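Local coordinates for Lin1840 protein (Listeria innocua serovar 6a, PDB 4ZOC) that probably hydrolyses terminal non-reducing beta-D-glucosyl residues to release glucose, as a family 3 glycoside hydrolase taking part in beta-1,2-glucan breakdown, at residues E627-N632 with E673-F678; I642-Q647 with L660-K665; K191-Y196 with W251-V256; P245-K250 with A296-E301. The protein carries 2 engineered substitutions. All blocks are in the same frame, centred on the assembly; numbering follows the deposited sequence.

Contact 1 (E627-N632 with E673-F678); sequences EVTIKN and EKTVTF
T629 and T675 face each other across a non-hydrogen-bonded antiparallel pair, and their hydroxyls meet in a hydrogen bond of 3.2 Å between OG1 of T629 and OG1 of T675. Both threonines turn OG1 anti to the carbonyl carbon (chi1 -60° and -66°), which brings the two oxygens together and turns the methyls in opposite directions along the strands. CG2 of T629 therefore rests on the chain of E673, 3.6 Å from its CG, while CG2 of T675 lies 3.5 Å from CG of E627. The aliphatic part of each glutamate serves as the methyl's partner; the carboxylate of E627 goes on to S612. On the other face, V628 and V676, I630 and K674 are hydrogen-bonded pairs: N of V628 reaches O of V676 at 2.8 Å, nearly straight at 169°. CG2 of V628 meets the edge of the F678 ring, 4.0 Å from CE2, and I630 and V676 continue this apolar layer against I642 of the facing sheet. K674 shares that face but carries NZ to O of A667. Threonine, glutamate and lysine on one side, mainly apolar residues on the other, make a two-sided strand pair of the fibronectin III-like beta sandwich, its oily side turned to the core.

Contact 2 (I642-Q647 with L660-K665); sequences IQVYLQ and LKAFEK
The ring of Y645 lies against L660, whose CD1 sits over one face, 3.8 Å from the ring centroid and 19° off its normal, a CH-pi contact. L660 holds CG anti to its own nitrogen (chi1 -170°), and the branch thus carried across the strand gap also meets CB of Q643 at 3.7 Å. On the other face of the sheet the small A662 suits its place beside V644, their CB atoms 4.0 Å apart, where F678 of the facing sheet packs on the alanine. These strands form a beta hairpin at the edge of a sheet in the fibronectin III-like domain, and a classic beta bulge interrupts it: K661 and A662 both face V644. The carbonyl O of V644 is gripped twice, by N of K661 at 2.8 Å and more loosely by N of A662 at 3.2 Å, the latter on a lone pair. Farther out, the hydroxyl of Y645 donates to OE1 of Q643 at 2.6 Å in the carbonyl plane, while F598 and F704 pack against the tyrosine. Y565 bonds the backbone N of L660, and F663 turns from the hairpin to helix 158-173 and a cation-pi contact with R112.

Contact 3 (K191-Y196 with W251-V256); sequences KHFAAY and WLNRDV
CD1 of L252 approaches the F193 ring obliquely, 3.5 Å from CE2, and CG of the same leucine lies 3.6 Å from that ring atom. The same CD1 also meets CB of A194 at 4.2 Å, and CG1 of V256 adds a looser touch at the ring edge near CZ. L252 and V256, four residues apart, thus present branched methyls to the outer end of the ring. This is the strand-helix packing of a TIM barrel: the ring leaves the end of parallel strand 187-193 and meets helix 250-260 of the outer layer, strand and helix segments running at 91°. Polar links are sparse. A water lies within hydrogen-bonding distance of both O of F193 (2.9 Å) and OD1 of N253 (2.7 Å). With CG anti to the carbonyl carbon (chi1 -59°), N253 brings OD1 to the ring edge, 3.8 Å from CD2 of F193, its amide plane 44° from the ring, while ND2 bonds O of A246. Y223 meets the phenylalanine edge-to-face.

Contact 4 (P245-K250 with A296-E301); sequences PATMNK and AGVDLE
V298 points its CB toward T247 and divides there: CG1 goes anti to the backbone N (chi1 174°), while CG2, beside that N, makes the contact. CG2 comes within 3.1 Å of O of T247, a tight approach of a methyl to a carbonyl, and at 3.9 Å it also meets CG2 of the threonine, the two side chains crossing. T247 can offer this methyl because its hydroxyl is turned elsewhere, to OG1 of T236. A296 has just one side-chain atom: CB lies 3.7 Å from O of T247 and equally far from C of M248, a fit against bare backbone. Both loops belong to the TIM-barrel domain. A296 directly follows helix 286-295, and G297 closes a Schellman motif with positive phi (89°), a backbone shape that favours glycine; the chain then enters strand 301-302. Facing it, N249 is the N-cap of helix 250-260, its OD1 accepting from N of L252. K250 sends NZ to a salt bridge with E295.

Overall arrangement
Contacts 3 and 4 come first along the chain, their segments alternating, and sit together in the TIM-barrel domain with centres 9 Å apart. A probable hydrogen bond from N253 to A246 joins them, and helix 250-260 starts in contact 4 and packs in contact 3. Contacts 1 and 2 follow in the fibronectin III-like domain, contact 2 nested inside the chain loop that contact 1 closes. Their strands belong to two sheets of one sandwich, centres 13 Å apart, packed through F678 and V676. Nearest atoms of contacts 2 and 3 are about 17 Å distant. The contacts thus sample two domains that meet elsewhere, F663 of contact 2 packing on helix 158-173 of the barrel domain.

Contact 1 (E627-N632 with E673-F678)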
loop_
_atom_site.group_PDB
_atom_site.type_symbol
_atom_site.label_atom_id
_atom_site.label_comp_id
_atom_site.label_asym_id
_atom_site.label_seq_id
_atom_site.Cartn_x
_atom_site.Cartn_y
_atom_site.Cartn_z
ATOM N N GLU A 627 3.090 -29.761 -22.962
ATOM C CA GLU A 627 3.012 -31.148 -22.542
ATOM C C GLU A 627 4.132 -31.436 -21.590
ATOM O O GLU A 627 5.296 -31.141 -21.871
ATOM C CB GLU A 627 3.131 -32.098 -23.763
ATOM C CG GLU A 627 3.068 -33.570 -23.370
ATOM C CD GLU A 627 3.217 -34.469 -24.567
ATOM O OE1 GLU A 627 2.200 -34.997 -25.003
ATOM O OE2 GLU A 627 4.348 -34.584 -25.094
ATOM N N VAL A 628 3.795 -32.007 -20.460
ATOM C CA VAL A 628 4.752 -32.180 -19.389
ATOM C C VAL A 628 4.715 -33.618 -18.910
ATOM O O VAL A 628 3.679 -34.128 -18.568
ATOM C CB VAL A 628 4.513 -31.236 -18.181
ATOM C CG1 VAL A 628 5.612 -31.393 -17.141
ATOM C CG2 VAL A 628 4.430 -29.767 -18.624
ATOM N N THR A 629 5.882 -34.236 -18.862
ATOM C CA THR A 629 6.029 -35.597 -18.322
ATOM C C THR A 629 6.645 -35.520 -16.951
ATOM O O THR A 629 7.703 -34.907 -16.730
ATOM C CB THR A 629 6.955 -36.417 -19.231
ATOM O OG1 THR A 629 6.352 -36.455 -20.522
ATOM C CG2 THR A 629 7.084 -37.822 -18.755
ATOM N N ILE A 630 5.962 -36.143 -16.013
ATOM C CA ILE A 630 6.413 -36.112 -14.620
ATOM C C ILE A 630 6.612 -37.529 -14.123
ATOM O O ILE A 630 5.809 -38.400 -14.409
ATOM C CB ILE A 630 5.460 -35.304 -13.719
ATOM C CG1 ILE A 630 6.005 -35.281 -12.283
ATOM C CG2 ILE A 630 4.029 -35.824 -13.783
ATOM C CD1 ILE A 630 5.373 -34.157 -11.437
ATOM N N LYS A 631 7.707 -37.737 -13.394
ATOM C CA LYS A 631 8.064 -39.015 -12.787
ATOM C C LYS A 631 8.369 -38.851 -11.305
ATOM O O LYS A 631 9.048 -37.933 -10.918
ATOM C CB LYS A 631 9.294 -39.611 -13.485
ATOM C CG LYS A 631 9.462 -41.088 -13.126
ATOM C CD LYS A 631 10.631 -41.774 -13.796
ATOM C CE LYS A 631 10.776 -43.146 -13.164
ATOM N NZ LYS A 631 11.802 -43.884 -13.905
ATOM N N ASN A 632 7.822 -39.740 -10.491
ATOM C CA ASN A 632 8.212 -39.913 -9.115
ATOM C C ASN A 632 9.398 -40.872 -8.991
ATOM O O ASN A 632 9.253 -42.054 -9.232
ATOM C CB ASN A 632 7.024 -40.451 -8.324
ATOM C CG ASN A 632 7.295 -40.636 -6.825
ATOM O OD1 ASN A 632 8.424 -40.594 -6.317
ATOM N ND2 ASN A 632 6.200 -40.913 -6.083
ATOM N N GLU A 673 5.288 -42.645 -13.847
ATOM C CA GLU A 673 5.403 -41.570 -14.797
ATOM C C GLU A 673 4.025 -41.306 -15.420
ATOM O O GLU A 673 3.218 -42.265 -15.705
ATOM C CB GLU A 673 6.424 -41.937 -15.876
ATOM C CG GLU A 673 6.855 -40.791 -16.724
ATOM C CD GLU A 673 7.901 -41.196 -17.754
ATOM O OE1 GLU A 673 7.520 -41.547 -18.864
ATOM O OE2 GLU A 673 9.093 -41.171 -17.460
ATOM N N LYS A 674 3.723 -40.006 -15.552
ATOM C CA LYS A 674 2.520 -39.540 -16.210
ATOM C C LYS A 674 2.806 -38.359 -17.094
ATOM O O LYS A 674 3.756 -37.659 -16.887
ATOM C CB LYS A 674 1.445 -39.160 -15.224
ATOM C CG LYS A 674 0.820 -40.331 -14.465
ATOM C CD LYS A 674 -0.297 -39.807 -13.556
ATOM C CE LYS A 674 -0.990 -40.949 -12.881
ATOM N NZ LYS A 674 -1.935 -40.469 -11.850
ATOM N N THR A 675 1.959 -38.152 -18.094
ATOM C CA THR A 675 2.084 -37.028 -19.014
ATOM C C THR A 675 0.812 -36.199 -18.905
ATOM O O THR A 675 -0.305 -36.763 -18.928
ATOM C CB THR A 675 2.317 -37.522 -20.447
ATOM O OG1 THR A 675 3.591 -38.167 -20.477
ATOM C CG2 THR A 675 2.364 -36.398 -21.400
ATOM N N VAL A 676 0.961 -34.876 -18.741
ATOM C CA VAL A 676 -0.229 -34.022 -18.621
ATOM C C VAL A 676 -0.039 -32.947 -19.632
ATOM O O VAL A 676 1.100 -32.585 -20.000
ATOM C CB VAL A 676 -0.533 -33.474 -17.172
ATOM C CG1 VAL A 676 -1.312 -34.468 -16.338
ATOM C CG2 VAL A 676 0.702 -33.113 -16.419
ATOM N N THR A 677 -1.141 -32.473 -20.152
ATOM C CA THR A 677 -1.070 -31.463 -21.201
ATOM C C THR A 677 -1.842 -30.262 -20.764
ATOM O O THR A 677 -2.851 -30.373 -20.090
ATOM C CB THR A 677 -1.605 -31.963 -22.564
ATOM O OG1 THR A 677 -2.958 -32.415 -22.378
ATOM C CG2 THR A 677 -0.801 -33.086 -23.029
ATOM N N PHE A 678 -1.342 -29.093 -21.096
ATOM C CA PHE A 678 -2.067 -27.842 -20.755
ATOM C C PHE A 678 -2.305 -27.055 -22.032
ATOM O O PHE A 678 -1.472 -27.055 -22.893
ATOM C CB PHE A 678 -1.245 -26.972 -19.792
ATOM C CG PHE A 678 -0.846 -27.624 -18.524
ATOM C CD1 PHE A 678 -1.728 -27.689 -17.449
ATOM C CD2 PHE A 678 0.400 -28.192 -18.387
ATOM C CE1 PHE A 678 -1.319 -28.267 -16.277
ATOM C CE2 PHE A 678 0.808 -28.760 -17.217
ATOM C CZ PHE A 678 -0.059 -28.809 -16.164
#

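Contact 2 (I642-Q647 with L660-K665)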
loop_
_atom_site.group_PDB
_atom_site.type_symbol
_atom_site.label_atom_id
_atom_site.label_comp_id
_atom_site.label_asym_id
_atom_site.label_seq_id
_atom_site.Cartn_x
_atom_site.Cartn_y
_atom_site.Cartn_z
ATOM N N ILE A 642 2.218 -29.390 -10.735
ATOM C CA ILE A 642 2.882 -28.812 -11.930
ATOM C C ILE A 642 2.225 -27.446 -12.160
ATOM O O ILE A 642 0.999 -27.356 -12.156
ATOM C CB ILE A 642 2.713 -29.665 -13.172
ATOM C CG1 ILE A 642 3.279 -31.077 -12.910
ATOM C CG2 ILE A 642 3.271 -28.940 -14.367
ATOM C CD1 ILE A 642 2.967 -32.159 -13.961
ATOM N N GLN A 643 3.046 -26.408 -12.296
ATOM C CA GLN A 643 2.622 -25.015 -12.519
ATOM C C GLN A 643 3.192 -24.500 -13.821
ATOM O O GLN A 643 4.387 -24.690 -14.075
ATOM C CB GLN A 643 3.083 -24.111 -11.360
ATOM C CG GLN A 643 2.545 -24.607 -10.023
ATOM C CD GLN A 643 3.341 -24.220 -8.837
ATOM O OE1 GLN A 643 3.770 -23.080 -8.683
ATOM N NE2 GLN A 643 3.504 -25.146 -7.953
ATOM N N VAL A 644 2.355 -23.791 -14.576
ATOM C CA VAL A 644 2.814 -23.116 -15.811
ATOM C C VAL A 644 2.533 -21.634 -15.699
ATOM O O VAL A 644 1.384 -21.213 -15.492
ATOM C CB VAL A 644 2.144 -23.702 -17.058
ATOM C CG1 VAL A 644 2.661 -23.023 -18.302
ATOM C CG2 VAL A 644 2.304 -25.210 -17.097
ATOM N N TYR A 645 3.609 -20.856 -15.914
ATOM C CA TYR A 645 3.578 -19.427 -15.911
ATOM C C TYR A 645 3.932 -18.827 -17.276
ATOM O O TYR A 645 4.719 -19.387 -18.081
ATOM C CB TYR A 645 4.547 -18.910 -14.839
ATOM C CG TYR A 645 4.303 -19.366 -13.425
ATOM C CD1 TYR A 645 4.809 -20.562 -12.982
ATOM C CD2 TYR A 645 3.680 -18.536 -12.517
ATOM C CE1 TYR A 645 4.635 -20.995 -11.672
ATOM C CE2 TYR A 645 3.418 -18.960 -11.209
ATOM C CZ TYR A 645 3.905 -20.164 -10.798
ATOM O OH TYR A 645 3.713 -20.598 -9.534
ATOM N N LEU A 646 3.312 -17.726 -17.562
ATOM C CA LEU A 646 3.638 -16.927 -18.706
ATOM C C LEU A 646 4.153 -15.481 -18.320
ATOM O O LEU A 646 3.668 -14.839 -17.335
ATOM C CB LEU A 646 2.402 -16.797 -19.529
ATOM C CG LEU A 646 2.524 -16.800 -21.040
ATOM C CD1 LEU A 646 3.328 -18.050 -21.507
ATOM C CD2 LEU A 646 1.094 -16.761 -21.552
ATOM N N GLN A 647 5.153 -15.000 -19.058
ATOM C CA GLN A 647 5.606 -13.681 -19.021
ATOM C C GLN A 647 5.523 -13.004 -20.409
ATOM O O GLN A 647 5.975 -13.576 -21.398
ATOM C CB GLN A 647 7.038 -13.597 -18.550
ATOM C CG GLN A 647 7.590 -12.168 -18.504
ATOM C CD GLN A 647 9.070 -12.083 -18.144
ATOM O OE1 GLN A 647 9.815 -13.045 -18.240
ATOM N NE2 GLN A 647 9.488 -10.907 -17.678
ATOM N N LEU A 660 0.692 -17.062 -13.217
ATOM C CA LEU A 660 0.241 -18.422 -13.341
ATOM C C LEU A 660 -0.898 -18.530 -14.349
ATOM O O LEU A 660 -1.852 -17.730 -14.276
ATOM C CB LEU A 660 -0.304 -18.977 -12.002
ATOM C CG LEU A 660 -0.602 -20.449 -11.884
ATOM C CD1 LEU A 660 0.674 -21.294 -11.911
ATOM C CD2 LEU A 660 -1.442 -20.670 -10.614
ATOM N N LYS A 661 -0.799 -19.497 -15.275
ATOM C CA LYS A 661 -1.817 -19.663 -16.299
ATOM C C LYS A 661 -2.295 -21.110 -16.452
ATOM O O LYS A 661 -3.248 -21.334 -17.215
ATOM C CB LYS A 661 -1.288 -19.185 -17.649
ATOM C CG LYS A 661 -0.931 -17.715 -17.749
ATOM C CD LYS A 661 -2.038 -16.802 -17.566
ATOM C CE LYS A 661 -1.538 -15.364 -17.801
ATOM N NZ LYS A 661 -2.703 -14.504 -17.514
ATOM N N ALA A 662 -1.705 -22.063 -15.699
ATOM C CA ALA A 662 -2.171 -23.404 -15.659
ATOM C C ALA A 662 -1.564 -24.088 -14.482
ATOM O O ALA A 662 -0.462 -23.773 -14.044
ATOM C CB ALA A 662 -1.853 -24.188 -16.980
ATOM N N PHE A 663 -2.299 -25.045 -13.960
ATOM C CA PHE A 663 -1.769 -25.914 -12.888
ATOM C C PHE A 663 -2.539 -27.232 -12.853
ATOM O O PHE A 663 -3.736 -27.254 -13.199
ATOM C CB PHE A 663 -1.853 -25.197 -11.517
ATOM C CG PHE A 663 -3.269 -24.911 -11.062
ATOM C CD1 PHE A 663 -3.885 -23.749 -11.406
ATOM C CD2 PHE A 663 -3.962 -25.831 -10.281
ATOM C CE1 PHE A 663 -5.145 -23.487 -10.967
ATOM C CE2 PHE A 663 -5.244 -25.549 -9.851
ATOM C CZ PHE A 663 -5.853 -24.374 -10.199
ATOM N N GLU A 664 -1.880 -28.312 -12.436
ATOM C CA GLU A 664 -2.510 -29.618 -12.227
ATOM C C GLU A 664 -1.713 -30.359 -11.168
ATOM O O GLU A 664 -0.458 -30.410 -11.165
ATOM C CB GLU A 664 -2.527 -30.518 -13.509
ATOM C CG GLU A 664 -3.252 -31.818 -13.258
ATOM C CD GLU A 664 -3.452 -32.719 -14.455
ATOM O OE1 GLU A 664 -3.484 -32.232 -15.607
ATOM O OE2 GLU A 664 -3.601 -33.954 -14.235
ATOM N N LYS A 665 -2.424 -30.890 -10.231
ATOM C CA LYS A 665 -1.846 -31.697 -9.181
ATOM C C LYS A 665 -1.863 -33.169 -9.613
ATOM O O LYS A 665 -2.904 -33.697 -10.000
ATOM C CB LYS A 665 -2.615 -31.521 -7.874
ATOM C CG LYS A 665 -1.966 -32.162 -6.692
ATOM C CD LYS A 665 -2.732 -31.667 -5.462
ATOM C CE LYS A 665 -1.881 -31.516 -4.297
ATOM N NZ LYS A 665 -2.668 -31.035 -3.133
#

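Contact 3 (K191-Y196 with W251-V256)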
loop_
_atom_site.group_PDB
_atom_site.type_symbol
_atom_site.label_atom_id
_atom_site.label_comp_id
_atom_site.label_asym_id
_atom_site.label_seq_id
_atom_site.Cartn_x
_atom_site.Cartn_y
_atom_site.Cartn_z
ATOM N N LYS A 191 -18.724 -12.851 -3.508
ATOM C CA LYS A 191 -18.512 -11.652 -2.706
ATOM C C LYS A 191 -16.973 -11.362 -2.737
ATOM O O LYS A 191 -16.183 -12.284 -3.093
ATOM C CB LYS A 191 -19.053 -11.804 -1.260
ATOM C CG LYS A 191 -18.286 -12.813 -0.445
ATOM C CD LYS A 191 -19.019 -13.141 0.835
ATOM C CE LYS A 191 -18.203 -13.898 1.836
ATOM N NZ LYS A 191 -18.992 -14.251 3.005
ATOM N N HIS A 192 -16.573 -10.138 -2.461
ATOM C CA HIS A 192 -17.351 -8.950 -2.193
ATOM C C HIS A 192 -17.044 -7.992 -3.346
ATOM O O HIS A 192 -15.889 -7.614 -3.571
ATOM C CB HIS A 192 -16.923 -8.256 -0.841
ATOM C CG HIS A 192 -17.020 -9.143 0.353
ATOM N ND1 HIS A 192 -15.993 -9.982 0.735
ATOM C CD2 HIS A 192 -18.005 -9.301 1.286
ATOM C CE1 HIS A 192 -16.369 -10.662 1.820
ATOM N NE2 HIS A 192 -17.572 -10.245 2.179
ATOM N N PHE A 193 -18.067 -7.600 -4.075
ATOM C CA PHE A 193 -17.854 -6.848 -5.310
ATOM C C PHE A 193 -17.600 -5.386 -4.945
ATOM O O PHE A 193 -18.525 -4.725 -4.465
ATOM C CB PHE A 193 -19.062 -7.035 -6.277
ATOM C CG PHE A 193 -18.727 -6.803 -7.718
ATOM C CD1 PHE A 193 -18.019 -7.756 -8.450
ATOM C CD2 PHE A 193 -19.111 -5.612 -8.337
ATOM C CE1 PHE A 193 -17.721 -7.560 -9.799
ATOM C CE2 PHE A 193 -18.835 -5.401 -9.678
ATOM C CZ PHE A 193 -18.107 -6.356 -10.395
ATOM N N ALA A 194 -16.376 -4.811 -5.093
ATOM C CA ALA A 194 -15.155 -5.403 -5.599
ATOM C C ALA A 194 -13.968 -4.849 -4.899
ATOM O O ALA A 194 -14.037 -3.738 -4.414
ATOM C CB ALA A 194 -14.922 -5.078 -7.089
ATOM N N ALA A 195 -12.901 -5.663 -4.870
ATOM C CA ALA A 195 -11.534 -5.246 -4.586
ATOM C C ALA A 195 -11.303 -4.971 -3.085
ATOM O O ALA A 195 -10.371 -4.297 -2.694
ATOM C CB ALA A 195 -11.135 -4.059 -5.405
ATOM N N TYR A 196 -12.147 -5.584 -2.253
ATOM C CA TYR A 196 -12.138 -5.350 -0.831
ATOM C C TYR A 196 -10.773 -5.717 -0.166
ATOM O O TYR A 196 -10.402 -5.179 0.860
ATOM C CB TYR A 196 -13.318 -6.197 -0.265
ATOM C CG TYR A 196 -13.634 -6.239 1.183
ATOM C CD1 TYR A 196 -13.450 -5.166 2.035
ATOM C CD2 TYR A 196 -14.171 -7.381 1.707
ATOM C CE1 TYR A 196 -13.754 -5.236 3.413
ATOM C CE2 TYR A 196 -14.567 -7.405 3.036
ATOM C CZ TYR A 196 -14.309 -6.383 3.902
ATOM O OH TYR A 196 -14.645 -6.464 5.230
ATOM N N TRP A 251 -21.357 3.018 -11.661
ATOM C CA TRP A 251 -20.472 2.540 -12.694
ATOM C C TRP A 251 -20.106 1.074 -12.402
ATOM O O TRP A 251 -20.241 0.187 -13.225
ATOM C CB TRP A 251 -19.191 3.394 -12.776
ATOM C CG TRP A 251 -18.144 2.702 -13.620
ATOM C CD1 TRP A 251 -18.052 2.711 -14.948
ATOM C CD2 TRP A 251 -17.021 1.970 -13.138
ATOM N NE1 TRP A 251 -16.972 1.976 -15.350
ATOM C CE2 TRP A 251 -16.327 1.504 -14.246
ATOM C CE3 TRP A 251 -16.559 1.640 -11.862
ATOM C CZ2 TRP A 251 -15.165 0.728 -14.143
ATOM C CZ3 TRP A 251 -15.445 0.870 -11.752
ATOM C CH2 TRP A 251 -14.720 0.447 -12.896
ATOM N N LEU A 252 -19.702 0.815 -11.182
ATOM C CA LEU A 252 -19.325 -0.553 -10.833
ATOM C C LEU A 252 -20.454 -1.577 -10.968
ATOM O O LEU A 252 -20.266 -2.621 -11.506
ATOM C CB LEU A 252 -18.763 -0.580 -9.402
ATOM C CG LEU A 252 -18.337 -1.962 -8.867
ATOM C CD1 LEU A 252 -17.039 -2.444 -9.560
ATOM C CD2 LEU A 252 -18.133 -1.777 -7.368
ATOM N N ASN A 253 -21.615 -1.281 -10.387
ATOM C CA ASN A 253 -22.680 -2.267 -10.324
ATOM C C ASN A 253 -23.630 -2.310 -11.560
ATOM O O ASN A 253 -24.149 -3.386 -11.937
ATOM C CB ASN A 253 -23.477 -2.039 -9.070
ATOM C CG ASN A 253 -22.627 -2.144 -7.814
ATOM O OD1 ASN A 253 -21.615 -2.810 -7.819
ATOM N ND2 ASN A 253 -23.067 -1.512 -6.732
ATOM N N ARG A 254 -23.920 -1.137 -12.125
ATOM C CA ARG A 254 -24.720 -1.042 -13.372
ATOM C C ARG A 254 -23.832 -1.252 -14.622
ATOM O O ARG A 254 -24.085 -2.145 -15.395
ATOM C CB ARG A 254 -25.476 0.292 -13.475
ATOM C CG ARG A 254 -26.500 0.557 -12.429
ATOM C CD ARG A 254 -27.726 -0.282 -12.665
ATOM N NE ARG A 254 -28.764 0.029 -11.702
ATOM C CZ ARG A 254 -29.956 -0.531 -11.675
ATOM N NH1 ARG A 254 -30.211 -1.531 -12.515
ATOM N NH2 ARG A 254 -30.809 -0.162 -10.733
ATOM N N ASP A 255 -22.791 -0.452 -14.838
ATOM C CA ASP A 255 -21.983 -0.594 -16.069
ATOM C C ASP A 255 -21.153 -1.865 -16.128
ATOM O O ASP A 255 -21.170 -2.575 -17.112
ATOM C CB ASP A 255 -21.100 0.650 -16.262
ATOM C CG ASP A 255 -21.856 1.938 -16.382
ATOM O OD1 ASP A 255 -23.034 2.010 -16.360
ATOM O OD2 ASP A 255 -21.240 2.950 -16.624
ATOM N N VAL A 256 -20.395 -2.155 -15.051
ATOM C CA VAL A 256 -19.471 -3.302 -15.035
ATOM C C VAL A 256 -20.205 -4.613 -14.734
ATOM O O VAL A 256 -20.153 -5.562 -15.527
ATOM C CB VAL A 256 -18.281 -3.062 -14.095
ATOM C CG1 VAL A 256 -17.339 -4.268 -14.091
ATOM C CG2 VAL A 256 -17.521 -1.758 -14.500
HETATM O O HOH W 1 -21.067 -3.744 -5.349
#

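Contact 4 (P245-K250 with A296-E301)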
loop_
_atom_site.group_PDB
_atom_site.type_symbol
_atom_site.label_atom_id
_atom_site.label_comp_id
_atom_site.label_asym_id
_atom_site.label_seq_id
_atom_site.Cartn_x
_atom_site.Cartn_y
_atom_site.Cartn_z
ATOM N N PRO A 245 -18.233 4.340 -2.427
ATOM C CA PRO A 245 -18.569 3.058 -1.792
ATOM C C PRO A 245 -19.181 2.078 -2.773
ATOM O O PRO A 245 -20.129 2.437 -3.500
ATOM C CB PRO A 245 -19.559 3.478 -0.712
ATOM C CG PRO A 245 -19.101 4.814 -0.348
ATOM C CD PRO A 245 -18.791 5.464 -1.671
ATOM N N ALA A 246 -18.687 0.832 -2.804
ATOM C CA ALA A 246 -19.137 -0.112 -3.813
ATOM C C ALA A 246 -20.676 -0.204 -3.896
ATOM O O ALA A 246 -21.270 -0.343 -4.991
ATOM C CB ALA A 246 -18.533 -1.496 -3.542
ATOM N N THR A 247 -21.335 -0.152 -2.745
ATOM C CA THR A 247 -22.796 -0.404 -2.647
ATOM C C THR A 247 -23.591 0.611 -3.456
ATOM O O THR A 247 -24.627 0.247 -4.045
ATOM C CB THR A 247 -23.223 -0.406 -1.146
ATOM O OG1 THR A 247 -22.463 -1.474 -0.522
ATOM C CG2 THR A 247 -24.739 -0.625 -0.947
ATOM N N MET A 248 -23.095 1.841 -3.515
ATOM C CA MET A 248 -23.778 2.874 -4.354
ATOM C C MET A 248 -22.967 3.292 -5.564
ATOM O O MET A 248 -23.158 4.401 -6.098
ATOM C CB MET A 248 -24.147 4.107 -3.499
ATOM C CG MET A 248 -23.001 4.862 -2.852
ATOM S SD MET A 248 -23.418 6.475 -2.184
ATOM C CE MET A 248 -23.314 7.481 -3.684
ATOM N N ASN A 249 -22.069 2.415 -6.023
ATOM C CA ASN A 249 -21.229 2.772 -7.160
ATOM C C ASN A 249 -21.892 2.336 -8.462
ATOM O O ASN A 249 -21.919 1.189 -8.771
ATOM C CB ASN A 249 -19.867 2.201 -6.972
ATOM C CG ASN A 249 -18.889 2.672 -8.007
ATOM O OD1 ASN A 249 -19.231 2.844 -9.147
ATOM N ND2 ASN A 249 -17.629 2.861 -7.581
ATOM N N LYS A 250 -22.501 3.294 -9.183
ATOM C CA LYS A 250 -23.316 2.963 -10.333
ATOM C C LYS A 250 -22.506 2.397 -11.411
ATOM O O LYS A 250 -22.909 1.453 -12.107
ATOM C CB LYS A 250 -24.076 4.201 -10.924
ATOM C CG LYS A 250 -24.925 4.922 -9.984
ATOM C CD LYS A 250 -25.765 6.011 -10.696
ATOM C CE LYS A 250 -25.701 7.332 -9.952
ATOM N NZ LYS A 250 -26.464 7.311 -8.651
ATOM N N ALA A 296 -27.959 2.283 -8.088
ATOM C CA ALA A 296 -26.820 1.400 -8.397
ATOM C C ALA A 296 -27.250 -0.045 -8.515
ATOM O O ALA A 296 -26.432 -0.937 -8.793
ATOM C CB ALA A 296 -25.734 1.557 -7.317
ATOM N N GLY A 297 -28.534 -0.369 -8.295
ATOM C CA GLY A 297 -28.979 -1.733 -8.560
ATOM C C GLY A 297 -28.888 -2.795 -7.460
ATOM O O GLY A 297 -28.893 -4.030 -7.735
ATOM N N VAL A 298 -28.785 -2.314 -6.253
ATOM C CA VAL A 298 -28.764 -3.160 -5.059
ATOM C C VAL A 298 -30.223 -3.569 -4.839
ATOM O O VAL A 298 -31.068 -2.718 -4.667
ATOM C CB VAL A 298 -28.213 -2.421 -3.811
ATOM C CG1 VAL A 298 -28.364 -3.302 -2.592
ATOM C CG2 VAL A 298 -26.746 -2.060 -3.986
ATOM N N ASP A 299 -30.468 -4.864 -4.860
ATOM C CA ASP A 299 -31.816 -5.405 -4.760
ATOM C C ASP A 299 -32.287 -5.684 -3.376
ATOM O O ASP A 299 -33.492 -5.793 -3.150
ATOM C CB ASP A 299 -31.923 -6.661 -5.572
ATOM C CG ASP A 299 -31.559 -6.420 -7.029
ATOM O OD1 ASP A 299 -31.946 -5.344 -7.582
ATOM O OD2 ASP A 299 -30.980 -7.337 -7.631
ATOM N N LEU A 300 -31.345 -5.895 -2.453
ATOM C CA LEU A 300 -31.678 -6.499 -1.128
ATOM C C LEU A 300 -30.779 -5.912 -0.084
ATOM O O LEU A 300 -29.554 -6.082 -0.191
ATOM C CB LEU A 300 -31.525 -8.028 -1.243
ATOM C CG LEU A 300 -31.942 -8.866 -0.030
ATOM C CD1 LEU A 300 -33.359 -8.535 0.500
ATOM C CD2 LEU A 300 -31.701 -10.364 -0.307
ATOM N N GLU A 301 -31.376 -5.211 0.873
ATOM C CA GLU A 301 -30.699 -4.493 1.930
ATOM C C GLU A 301 -30.576 -5.387 3.147
ATOM O O GLU A 301 -31.577 -5.802 3.735
ATOM C CB GLU A 301 -31.442 -3.210 2.281
ATOM C CG GLU A 301 -30.774 -2.414 3.408
ATOM C CD GLU A 301 -31.270 -1.056 3.560
ATOM O OE1 GLU A 301 -32.289 -0.730 2.918
ATOM O OE2 GLU A 301 -30.671 -0.310 4.387
#